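Local atomic coordinates of diguanylate cyclase (Xanthomonas campestris pv. campestris, PDB entry 5H5O), a protein that binds cyclic GMP through the cyclic nucleotide-binding domain in this fragment, and probably makes cyclic di-GMP from two GTP molecules through a separate GGDEF domain. Residues A[20-25]-A[87-92]; A[4-9]-A[110-115]; A[49-54]-A[78-83]. All coordinates share one frame; numbering follows the deposited sequence.

The three contacts enclose one another along the chain: 4-9 meets 110-115 (contact 2), within that span 20-25 meets 87-92 (contact 1), and innermost 49-54 meets 78-83 (contact 3). Contacts 1 and 3 each pair strands of one of the two antiparallel sheets of the cyclic nucleotide-binding roll; strands 81-84 and 88-93 follow each other and link the sheets, the contact centres about 18 Å apart. Contact 2, about 20 Å from contact 1 and 23 Å from contact 3 between centres, joins the N-terminal part of the chain to helix 106-121, which leads toward the nucleotide-binding residues Asn123 to Gln125. Contact 3 forms part of the cyclic GMP pocket, across the chain's centre from contact 2.

Contact 1 of 3, residues A[20-25]-A[87-92]; sequences MREIAA and DSRLIE
Arg21 and Leu90 form a hydrogen-bonded antiparallel pair in which each backbone nitrogen donates to the other's oxygen, Arg21 N to Leu90 O at 2.9 Å and Leu90 N to Arg21 O in return. Ile23 and Ser88 repeat the exchange two residues on, with Ser88 N 2.8 Å from Ile23 O. Arg89 CA, between these pairs, and Met20 CA, beyond the Arg21-Leu90 pair, both at non-hydrogen-bonded positions, add C-H...O contacts to Arg21 O and Leu90 O respectively. Beyond the last bridge the acceptor is a side chain: Asp87 OD1 takes Ala25 N at 2.9 Å, on the anti side of the carboxylate, and so holds the departing loop.

Between the side chains, Arg21 forms a two-point salt bridge with Glu92. It meets the acid side-on, NE donating to OE1 of Glu92 and NH2 reaching OE2 of Glu92 at 2.9 Å. Both donors approach from above the carboxylate plane, which is turned 37° from the guanidinium. Bends at chi2 (58°) and chi3 (92°) curl the Arg21 chain until its NE side faces the acid. Glu22 and Arg89 run side by side from the other face, but their salt bridge is long, OE2 of Glu22 standing 4.0 Å from NH2 of Arg89.

Nonpolar contacts also fall on both faces. SE of Met20, a selenomethionine, lies 3.7 Å from Ile91 CG1; on the face bearing Arg21, Ile23 CG2 meets Leu90 CD1. The buried Ser88 OG is satisfied by Gln46 N and Val86 O. Ile23 and Leu90 turn toward the second sheet, where both touch Leu29, as befits the antiparallel beta-roll (jelly roll) of a cyclic nucleotide-binding domain, a member of the cupin clan; here 19-23 is an outermost strand within the chain.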
loop_
_atom_site.group_PDB
_atom_site.type_symbol
_atom_site.label_atom_id
_atom_site.label_comp_id
_atom_site.label_asym_id
_atom_site.label_seq_id
_atom_site.Cartn_x
_atom_site.Cartn_y
_atom_site.Cartn_z
HETATM N N MSE A 20 -10.821 -14.003 -17.554
HETATM C CA MSE A 20 -11.548 -12.903 -18.185
HETATM C C MSE A 20 -13.001 -12.961 -17.775
HETATM O O MSE A 20 -13.547 -14.031 -17.497
HETATM C CB MSE A 20 -11.435 -12.968 -19.719
HETATM C CG MSE A 20 -9.998 -13.023 -20.236
HETATM SE SE MSE A 20 -8.892 -11.565 -19.548
HETATM C CE MSE A 20 -9.917 -10.101 -20.286
ATOM N N ARG A 21 -13.635 -11.803 -17.771
ATOM C CA ARG A 21 -14.998 -11.690 -17.295
ATOM C C ARG A 21 -15.698 -10.647 -18.154
ATOM O O ARG A 21 -15.204 -9.529 -18.322
ATOM C CB ARG A 21 -14.985 -11.277 -15.816
ATOM C CG ARG A 21 -16.170 -11.751 -14.995
ATOM C CD ARG A 21 -16.322 -13.268 -15.006
ATOM N NE ARG A 21 -15.644 -13.964 -13.910
ATOM C CZ ARG A 21 -15.833 -15.256 -13.634
ATOM N NH1 ARG A 21 -16.679 -15.970 -14.368
ATOM N NH2 ARG A 21 -15.194 -15.845 -12.634
ATOM N N GLU A 22 -16.836 -11.020 -18.720
ATOM C CA GLU A 22 -17.630 -10.072 -19.485
ATOM C C GLU A 22 -18.712 -9.538 -18.591
ATOM O O GLU A 22 -19.254 -10.263 -17.763
ATOM C CB GLU A 22 -18.255 -10.748 -20.707
ATOM C CG GLU A 22 -17.244 -11.081 -21.783
ATOM C CD GLU A 22 -17.804 -11.982 -22.860
ATOM O OE1 GLU A 22 -19.045 -12.067 -22.982
ATOM O OE2 GLU A 22 -16.995 -12.610 -23.578
ATOM N N ILE A 23 -19.019 -8.261 -18.726
ATOM C CA ILE A 23 -20.092 -7.720 -17.932
ATOM C C ILE A 23 -20.912 -6.736 -18.751
ATOM O O ILE A 23 -20.372 -5.849 -19.414
ATOM C CB ILE A 23 -19.589 -7.165 -16.560
ATOM C CG1 ILE A 23 -20.753 -6.581 -15.763
ATOM C CG2 ILE A 23 -18.429 -6.173 -16.720
ATOM C CD1 ILE A 23 -20.302 -5.735 -14.589
ATOM N N ALA A 24 -22.223 -6.935 -18.750
ATOM C CA ALA A 24 -23.095 -6.131 -19.602
ATOM C C ALA A 24 -23.282 -4.721 -19.056
ATOM O O ALA A 24 -23.154 -4.486 -17.848
ATOM C CB ALA A 24 -24.459 -6.827 -19.796
ATOM N N ALA A 25 -23.580 -3.793 -19.961
ATOM C CA ALA A 25 -23.972 -2.434 -19.614
ATOM C C ALA A 25 -25.062 -2.431 -18.545
ATOM O O ALA A 25 -26.075 -3.109 -18.681
ATOM C CB ALA A 25 -24.458 -1.709 -20.854
ATOM N N ASP A 87 -21.026 -2.113 -22.006
ATOM C CA ASP A 87 -20.534 -3.485 -22.060
ATOM C C ASP A 87 -19.031 -3.443 -21.809
ATOM O O ASP A 87 -18.308 -2.693 -22.451
ATOM C CB ASP A 87 -20.809 -4.119 -23.432
ATOM C CG ASP A 87 -22.262 -4.568 -23.611
ATOM O OD1 ASP A 87 -23.136 -4.258 -22.768
ATOM O OD2 ASP A 87 -22.528 -5.248 -24.623
ATOM N N SER A 88 -18.553 -4.242 -20.871
ATOM C CA SER A 88 -17.156 -4.143 -20.489
ATOM C C SER A 88 -16.515 -5.509 -20.386
ATOM O O SER A 88 -17.198 -6.520 -20.228
ATOM C CB SER A 88 -17.032 -3.410 -19.147
ATOM O OG SER A 88 -17.336 -2.043 -19.307
ATOM N N ARG A 89 -15.194 -5.543 -20.473
ATOM C CA ARG A 89 -14.479 -6.790 -20.245
ATOM C C ARG A 89 -13.391 -6.508 -19.233
ATOM O O ARG A 89 -12.763 -5.446 -19.268
ATOM C CB ARG A 89 -13.864 -7.332 -21.534
ATOM C CG ARG A 89 -14.849 -7.854 -22.552
ATOM C CD ARG A 89 -14.106 -8.218 -23.816
ATOM N NE ARG A 89 -14.813 -9.220 -24.593
ATOM C CZ ARG A 89 -14.431 -9.631 -25.795
ATOM N NH1 ARG A 89 -13.343 -9.114 -26.349
ATOM N NH2 ARG A 89 -15.141 -10.548 -26.440
ATOM N N LEU A 90 -13.170 -7.474 -18.344
ATOM C CA LEU A 90 -12.284 -7.305 -17.206
ATOM C C LEU A 90 -11.346 -8.481 -17.074
ATOM O O LEU A 90 -11.705 -9.612 -17.412
ATOM C CB LEU A 90 -13.103 -7.221 -15.920
ATOM C CG LEU A 90 -14.261 -6.228 -15.811
ATOM C CD1 LEU A 90 -14.944 -6.357 -14.466
ATOM C CD2 LEU A 90 -13.772 -4.815 -15.989
ATOM N N ILE A 91 -10.143 -8.215 -16.573
ATOM C CA ILE A 91 -9.336 -9.284 -15.985
ATOM C C ILE A 91 -9.758 -9.430 -14.527
ATOM O O ILE A 91 -9.779 -8.456 -13.769
ATOM C CB ILE A 91 -7.835 -8.968 -16.025
ATOM C CG1 ILE A 91 -7.346 -8.893 -17.478
ATOM C CG2 ILE A 91 -7.034 -10.016 -15.211
ATOM C CD1 ILE A 91 -6.097 -8.045 -17.621
ATOM N N GLU A 92 -10.126 -10.646 -14.144
ATOM C CA GLU A 92 -10.458 -10.945 -12.760
ATOM C C GLU A 92 -9.335 -11.768 -12.130
ATOM O O GLU A 92 -9.005 -12.853 -12.605
ATOM C CB GLU A 92 -11.780 -11.689 -12.698
ATOM C CG GLU A 92 -12.219 -12.138 -11.316
ATOM C CD GLU A 92 -13.537 -12.896 -11.366
ATOM O OE1 GLU A 92 -14.560 -12.305 -11.764
ATOM O OE2 GLU A 92 -13.545 -14.087 -11.013
#

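Contact 2 of 3, residues A[4-9]-A[110-115]; sequences ALMTAE and AHFLRR
Arg115 NH2 donates to Leu5 O at 3.0 Å, the one hydrogen bond between residues 4-9 and 110-115, and a weak one because the N-H...O angle is only 132°. The oxygen lies obliquely to the guanidinium, and Met6 CA, at 3.6 Å from the same NH2, packs against that nitrogen. Over one face of the guanidinium sits Thr7 CG2, 4.1 Å from Arg115 NH1. Bends at chi2 and chi3, the latter -33°, fold the Arg115 chain back so that its tip lies along the loop before helix 8-17. The stronger polar partner of Arg115 is Glu10, whose OE2 forms a salt bridge with NH1 of Arg115 and whose OE1 accepts from Thr7 N; one carboxylate thus ties the start of helix 8-17 to helix 106-121.

A second, apolar meeting involves Met6, present as selenomethionine, and Phe112. The Met6 chain, bent at chi2 and chi3, brings SE to 4.0 Å from Phe112 CE1, while Met6 CE touches CE1 and CD1 of the Phe112 ring. SE stands 5.1 Å from the Phe112 ring centroid and 65° off its normal, an oblique Met-aromatic contact. The ring belongs to a wider cluster, since Phe14 and, edge-to-face, Phe65 also meet it, and Met6 itself packs on Leu11, Phe14, Phe65 and Ile41.

Thr7 is the N-cap residue of helix 8-17, its side chain capping a backbone N of that helix. Met6 and Phe112 are buried and supply apolar packing, whereas Thr7 and Arg115 are partly exposed and form a more polar layer. Because the bond to Leu5 O is weak and Glu10 makes a salt bridge, the charge of Arg115 is probably balanced mainly by that carboxylate, the Leu5 carbonyl adding a lesser electrostatic pull.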
loop_
_atom_site.group_PDB
_atom_site.type_symbol
_atom_site.label_atom_id
_atom_site.label_comp_id
_atom_site.label_asym_id
_atom_site.label_seq_id
_atom_site.Cartn_x
_atom_site.Cartn_y
_atom_site.Cartn_z
ATOM N N ALA A 4 -5.103 4.744 -12.564
ATOM C CA ALA A 4 -4.404 3.475 -12.353
ATOM C C ALA A 4 -3.350 3.120 -13.410
ATOM O O ALA A 4 -2.185 3.488 -13.279
ATOM C CB ALA A 4 -5.419 2.350 -12.212
ATOM N N LEU A 5 -3.766 2.401 -14.444
ATOM C CA LEU A 5 -2.860 1.914 -15.495
ATOM C C LEU A 5 -1.799 0.900 -15.043
ATOM O O LEU A 5 -0.842 1.216 -14.338
ATOM C CB LEU A 5 -2.240 3.051 -16.320
ATOM C CG LEU A 5 -2.907 3.279 -17.683
ATOM C CD1 LEU A 5 -4.440 3.325 -17.594
ATOM C CD2 LEU A 5 -2.398 4.552 -18.326
HETATM N N MSE A 6 -2.012 -0.335 -15.465
HETATM C CA MSE A 6 -1.027 -1.379 -15.352
HETATM C C MSE A 6 0.036 -1.129 -16.413
HETATM O O MSE A 6 -0.203 -0.376 -17.371
HETATM C CB MSE A 6 -1.694 -2.731 -15.618
HETATM C CG MSE A 6 -3.049 -2.889 -14.961
HETATM SE SE MSE A 6 -2.818 -3.114 -13.085
HETATM C CE MSE A 6 -1.931 -4.847 -13.072
ATOM N N THR A 7 1.196 -1.764 -16.249
ATOM C CA THR A 7 2.208 -1.833 -17.307
ATOM C C THR A 7 1.814 -2.942 -18.313
ATOM O O THR A 7 0.885 -3.731 -18.061
ATOM C CB THR A 7 3.600 -2.146 -16.728
ATOM O OG1 THR A 7 3.595 -3.464 -16.184
ATOM C CG2 THR A 7 3.975 -1.148 -15.618
ATOM N N ALA A 8 2.494 -2.996 -19.453
ATOM C CA ALA A 8 2.200 -4.033 -20.452
ATOM C C ALA A 8 2.464 -5.425 -19.843
ATOM O O ALA A 8 1.661 -6.353 -19.971
ATOM C CB ALA A 8 3.041 -3.822 -21.696
ATOM N N GLU A 9 3.596 -5.546 -19.165
ATOM C CA GLU A 9 3.952 -6.774 -18.470
ATOM C C GLU A 9 2.867 -7.223 -17.476
ATOM O O GLU A 9 2.443 -8.379 -17.474
ATOM C CB GLU A 9 5.257 -6.539 -17.715
ATOM C CG GLU A 9 5.697 -7.697 -16.882
ATOM C CD GLU A 9 7.001 -7.391 -16.157
ATOM O OE1 GLU A 9 7.139 -6.266 -15.610
ATOM O OE2 GLU A 9 7.883 -8.271 -16.170
ATOM N N ALA A 110 6.036 -6.677 -6.512
ATOM C CA ALA A 110 6.503 -5.631 -5.599
ATOM C C ALA A 110 6.349 -4.271 -6.250
ATOM O O ALA A 110 5.923 -3.300 -5.618
ATOM C CB ALA A 110 7.965 -5.872 -5.183
ATOM N N HIS A 111 6.704 -4.202 -7.530
ATOM C CA HIS A 111 6.574 -2.957 -8.271
ATOM C C HIS A 111 5.098 -2.549 -8.352
ATOM O O HIS A 111 4.732 -1.370 -8.152
ATOM C CB HIS A 111 7.200 -3.111 -9.657
ATOM C CG HIS A 111 7.356 -1.820 -10.394
ATOM N ND1 HIS A 111 6.512 -1.439 -11.418
ATOM C CD2 HIS A 111 8.260 -0.819 -10.261
ATOM C CE1 HIS A 111 6.887 -0.260 -11.880
ATOM N NE2 HIS A 111 7.946 0.138 -11.195
ATOM N N PHE A 112 4.240 -3.531 -8.609
ATOM C CA PHE A 112 2.812 -3.256 -8.627
ATOM C C PHE A 112 2.317 -2.793 -7.254
ATOM O O PHE A 112 1.535 -1.847 -7.165
ATOM C CB PHE A 112 2.008 -4.475 -9.092
ATOM C CG PHE A 112 0.543 -4.371 -8.779
ATOM C CD1 PHE A 112 -0.297 -3.578 -9.565
ATOM C CD2 PHE A 112 -0.000 -5.051 -7.698
ATOM C CE1 PHE A 112 -1.649 -3.464 -9.276
ATOM C CE2 PHE A 112 -1.353 -4.940 -7.400
ATOM C CZ PHE A 112 -2.180 -4.143 -8.189
ATOM N N LEU A 113 2.748 -3.468 -6.186
ATOM C CA LEU A 113 2.256 -3.115 -4.851
ATOM C C LEU A 113 2.698 -1.708 -4.455
ATOM O O LEU A 113 1.987 -0.955 -3.777
ATOM C CB LEU A 113 2.764 -4.126 -3.819
ATOM C CG LEU A 113 2.125 -5.510 -3.892
ATOM C CD1 LEU A 113 2.820 -6.493 -2.934
ATOM C CD2 LEU A 113 0.629 -5.433 -3.594
ATOM N N ARG A 114 3.907 -1.373 -4.862
ATOM C CA ARG A 114 4.452 -0.052 -4.648
ATOM C C ARG A 114 3.582 1.006 -5.336
ATOM O O ARG A 114 3.197 2.004 -4.716
ATOM C CB ARG A 114 5.869 -0.033 -5.205
ATOM C CG ARG A 114 6.648 1.193 -4.903
ATOM C CD ARG A 114 8.117 0.865 -4.990
ATOM N NE ARG A 114 8.924 2.071 -4.927
ATOM C CZ ARG A 114 10.219 2.099 -5.209
ATOM N NH1 ARG A 114 10.843 0.978 -5.569
ATOM N NH2 ARG A 114 10.885 3.243 -5.135
ATOM N N ARG A 115 3.274 0.784 -6.616
ATOM C CA ARG A 115 2.389 1.681 -7.336
ATOM C C ARG A 115 1.000 1.745 -6.701
ATOM O O ARG A 115 0.382 2.796 -6.694
ATOM C CB ARG A 115 2.282 1.307 -8.818
ATOM C CG ARG A 115 3.578 1.441 -9.587
ATOM C CD ARG A 115 3.315 1.853 -11.052
ATOM N NE ARG A 115 2.071 1.298 -11.587
ATOM C CZ ARG A 115 1.900 0.014 -11.881
ATOM N NH1 ARG A 115 2.892 -0.847 -11.669
ATOM N NH2 ARG A 115 0.733 -0.412 -12.354
#

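Contact 3 of 3, residues A[49-54]-A[78-83]; sequences LDFGED and RSAGAS. With PCG (cyclic guanosine monophosphate), chain C.
Ala80 CB is the bump that fits against one face of Phe51, over the middle of the ring, 3.7 Å from the Phe51 centroid and 11° off the normal, a clear CH-pi contact. The methyl also abuts Leu49 CB at 4.1 Å, so it fills the hollow between two side chains of segment 49-54. One step further, Ala82 CB receives the Leu49 branch CD2 at 3.9 Å, while the other branch, CD1, turns to the ligand and touches C8 of the cyclic GMP. The fork of Leu49 therefore straddles strand and nucleotide.

Phe51 is shared in the same way. With one face on Ala80, it puts its outer end on the purine, CZ lying 3.3 Å from C5 of the base, and N9 of the base lies in the plane of the Phe51 ring, at its edge. Phe51 CG is anti to its carbonyl carbon (chi1 -66°), which turns the ring over Ala80.

The backbones are joined by the hydrogen-bonded antiparallel pair Asp50 and Gly81, with Asp50 N 2.8 Å from Gly81 O and Gly81 N donating in return. Asp50 OD1 accepts from Gly52 N, an Asx turn where the strand ends. Just before Gly81 the chain wraps the phosphate: Ser79 donates from N and OG to O2A of cyclic GMP, and Arg78 NH1 hydrogen-bonds O1A of the nucleotide at 2.6 Å, near the guanidinium plane. Phe30 holds Arg78 through a cation-pi contact, and Gln38 O accepts from Arg78 NH2.

Gly67, Glu68, Arg78 and Ser79, with helix 68-72, match the phosphate-binding cassette of cyclic nucleotide-binding domains. Strand 81-84 lies between 28-30 and 47-50, and the latter is flanked by 58-60, whose Lys58 touches Leu49 and Phe51; Gln125, beyond helix 106-121, touches Phe51.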
loop_
_atom_site.group_PDB
_atom_site.type_symbol
_atom_site.label_atom_id
_atom_site.label_comp_id
_atom_site.label_asym_id
_atom_site.label_seq_id
_atom_site.Cartn_x
_atom_site.Cartn_y
_atom_site.Cartn_z
ATOM N N LEU A 49 -17.230 3.543 -10.241
ATOM C CA LEU A 49 -17.157 3.342 -8.803
ATOM C C LEU A 49 -18.046 4.347 -8.061
ATOM O O LEU A 49 -17.910 5.559 -8.226
ATOM C CB LEU A 49 -15.711 3.447 -8.325
ATOM C CG LEU A 49 -14.750 2.489 -9.025
ATOM C CD1 LEU A 49 -13.338 2.620 -8.450
ATOM C CD2 LEU A 49 -15.260 1.061 -8.926
ATOM N N ASP A 50 -18.946 3.825 -7.231
ATOM C CA ASP A 50 -19.869 4.659 -6.458
ATOM C C ASP A 50 -19.525 4.579 -4.970
ATOM O O ASP A 50 -19.781 3.573 -4.315
ATOM C CB ASP A 50 -21.314 4.215 -6.711
ATOM C CG ASP A 50 -22.343 5.172 -6.120
ATOM O OD1 ASP A 50 -22.022 5.946 -5.190
ATOM O OD2 ASP A 50 -23.500 5.135 -6.589
ATOM N N PHE A 51 -18.962 5.656 -4.441
ATOM C CA PHE A 51 -18.492 5.662 -3.066
ATOM C C PHE A 51 -19.535 6.083 -2.050
ATOM O O PHE A 51 -19.209 6.289 -0.882
ATOM C CB PHE A 51 -17.273 6.560 -2.935
ATOM C CG PHE A 51 -16.092 6.056 -3.677
ATOM C CD1 PHE A 51 -15.113 5.326 -3.031
ATOM C CD2 PHE A 51 -15.967 6.285 -5.032
ATOM C CE1 PHE A 51 -14.034 4.843 -3.722
ATOM C CE2 PHE A 51 -14.876 5.810 -5.723
ATOM C CZ PHE A 51 -13.913 5.093 -5.072
ATOM N N GLY A 52 -20.777 6.227 -2.492
ATOM C CA GLY A 52 -21.842 6.604 -1.583
ATOM C C GLY A 52 -21.737 8.060 -1.170
ATOM O O GLY A 52 -20.909 8.819 -1.708
ATOM N N GLU A 53 -22.568 8.440 -0.200
ATOM C CA GLU A 53 -22.760 9.841 0.161
ATOM C C GLU A 53 -23.042 10.668 -1.095
ATOM O O GLU A 53 -23.812 10.257 -1.970
ATOM C CB GLU A 53 -21.551 10.402 0.925
ATOM C CG GLU A 53 -21.327 9.784 2.303
ATOM C CD GLU A 53 -20.203 8.755 2.312
ATOM O OE1 GLU A 53 -19.061 9.118 2.667
ATOM O OE2 GLU A 53 -20.458 7.581 1.968
ATOM N N ASP A 54 -22.393 11.818 -1.192
ATOM C CA ASP A 54 -22.624 12.715 -2.311
ATOM C C ASP A 54 -21.362 12.888 -3.133
ATOM O O ASP A 54 -21.168 13.900 -3.809
ATOM C CB ASP A 54 -23.132 14.044 -1.786
ATOM C CG ASP A 54 -24.543 13.936 -1.252
ATOM O OD1 ASP A 54 -24.940 14.760 -0.399
ATOM O OD2 ASP A 54 -25.252 13.005 -1.693
ATOM N N ARG A 78 -15.860 -3.701 0.635
ATOM C CA ARG A 78 -15.725 -2.896 -0.580
ATOM C C ARG A 78 -16.034 -1.421 -0.303
ATOM O O ARG A 78 -17.127 -1.078 0.174
ATOM C CB ARG A 78 -16.649 -3.423 -1.687
ATOM C CG ARG A 78 -16.357 -4.848 -2.184
ATOM C CD ARG A 78 -15.010 -4.967 -2.875
ATOM N NE ARG A 78 -14.914 -6.189 -3.676
ATOM C CZ ARG A 78 -13.775 -6.634 -4.205
ATOM N NH1 ARG A 78 -12.643 -5.957 -4.007
ATOM N NH2 ARG A 78 -13.756 -7.759 -4.916
ATOM N N SER A 79 -15.059 -0.564 -0.591
ATOM C CA SER A 79 -15.186 0.875 -0.370
ATOM C C SER A 79 -16.163 1.534 -1.352
ATOM O O SER A 79 -16.654 2.629 -1.118
ATOM C CB SER A 79 -13.830 1.545 -0.518
ATOM O OG SER A 79 -12.853 0.850 0.212
ATOM N N ALA A 80 -16.439 0.869 -2.458
ATOM C CA ALA A 80 -17.377 1.431 -3.414
ATOM C C ALA A 80 -18.168 0.328 -4.065
ATOM O O ALA A 80 -17.770 -0.835 -4.025
ATOM C CB ALA A 80 -16.642 2.270 -4.463
ATOM N N GLY A 81 -19.309 0.692 -4.638
ATOM C CA GLY A 81 -20.011 -0.200 -5.534
ATOM C C GLY A 81 -19.383 -0.090 -6.916
ATOM O O GLY A 81 -18.953 0.998 -7.333
ATOM N N ALA A 82 -19.304 -1.218 -7.617
ATOM C CA ALA A 82 -18.748 -1.242 -8.970
ATOM C C ALA A 82 -19.798 -1.729 -9.952
ATOM O O ALA A 82 -20.496 -2.710 -9.677
ATOM C CB ALA A 82 -17.488 -2.133 -9.023
ATOM N N SER A 83 -19.910 -1.045 -11.093
ATOM C CA SER A 83 -20.926 -1.371 -12.083
ATOM C C SER A 83 -20.501 -0.945 -13.489
ATOM O O SER A 83 -19.709 -0.018 -13.676
ATOM C CB SER A 83 -22.283 -0.754 -11.705
ATOM O OG SER A 83 -22.325 0.636 -12.004
HETATM P PA PCG C . -12.150 -2.099 -3.040
HETATM O O1A PCG C . -11.948 -3.550 -3.317
HETATM O O2A PCG C . -12.330 -1.349 -1.757
HETATM O "O5'" PCG C . -13.132 -1.937 -3.887
HETATM C "C5'" PCG C . -13.488 -0.581 -4.172
HETATM C "C4'" PCG C . -12.247 -0.027 -4.820
HETATM O "O4'" PCG C . -12.168 1.316 -5.226
HETATM C "C3'" PCG C . -11.038 -0.229 -3.960
HETATM O "O3'" PCG C . -10.910 -1.641 -3.642
HETATM C "C2'" PCG C . -9.997 0.430 -4.822
HETATM O "O2'" PCG C . -9.307 -0.412 -5.749
HETATM C "C1'" PCG C . -10.807 1.470 -5.612
HETATM N N9 PCG C . -10.743 2.957 -5.412
HETATM C C8 PCG C . -10.639 3.852 -6.401
HETATM N N7 PCG C . -10.597 5.110 -5.929
HETATM C C5 PCG C . -10.674 5.050 -4.612
HETATM C C6 PCG C . -10.677 6.029 -3.493
HETATM O O6 PCG C . -10.593 7.236 -3.742
HETATM N N1 PCG C . -10.770 5.568 -2.215
HETATM C C2 PCG C . -10.863 4.247 -1.930
HETATM N N2 PCG C . -10.953 3.854 -0.642
HETATM N N3 PCG C . -10.866 3.279 -2.921
HETATM C C4 PCG C . -10.774 3.626 -4.246
#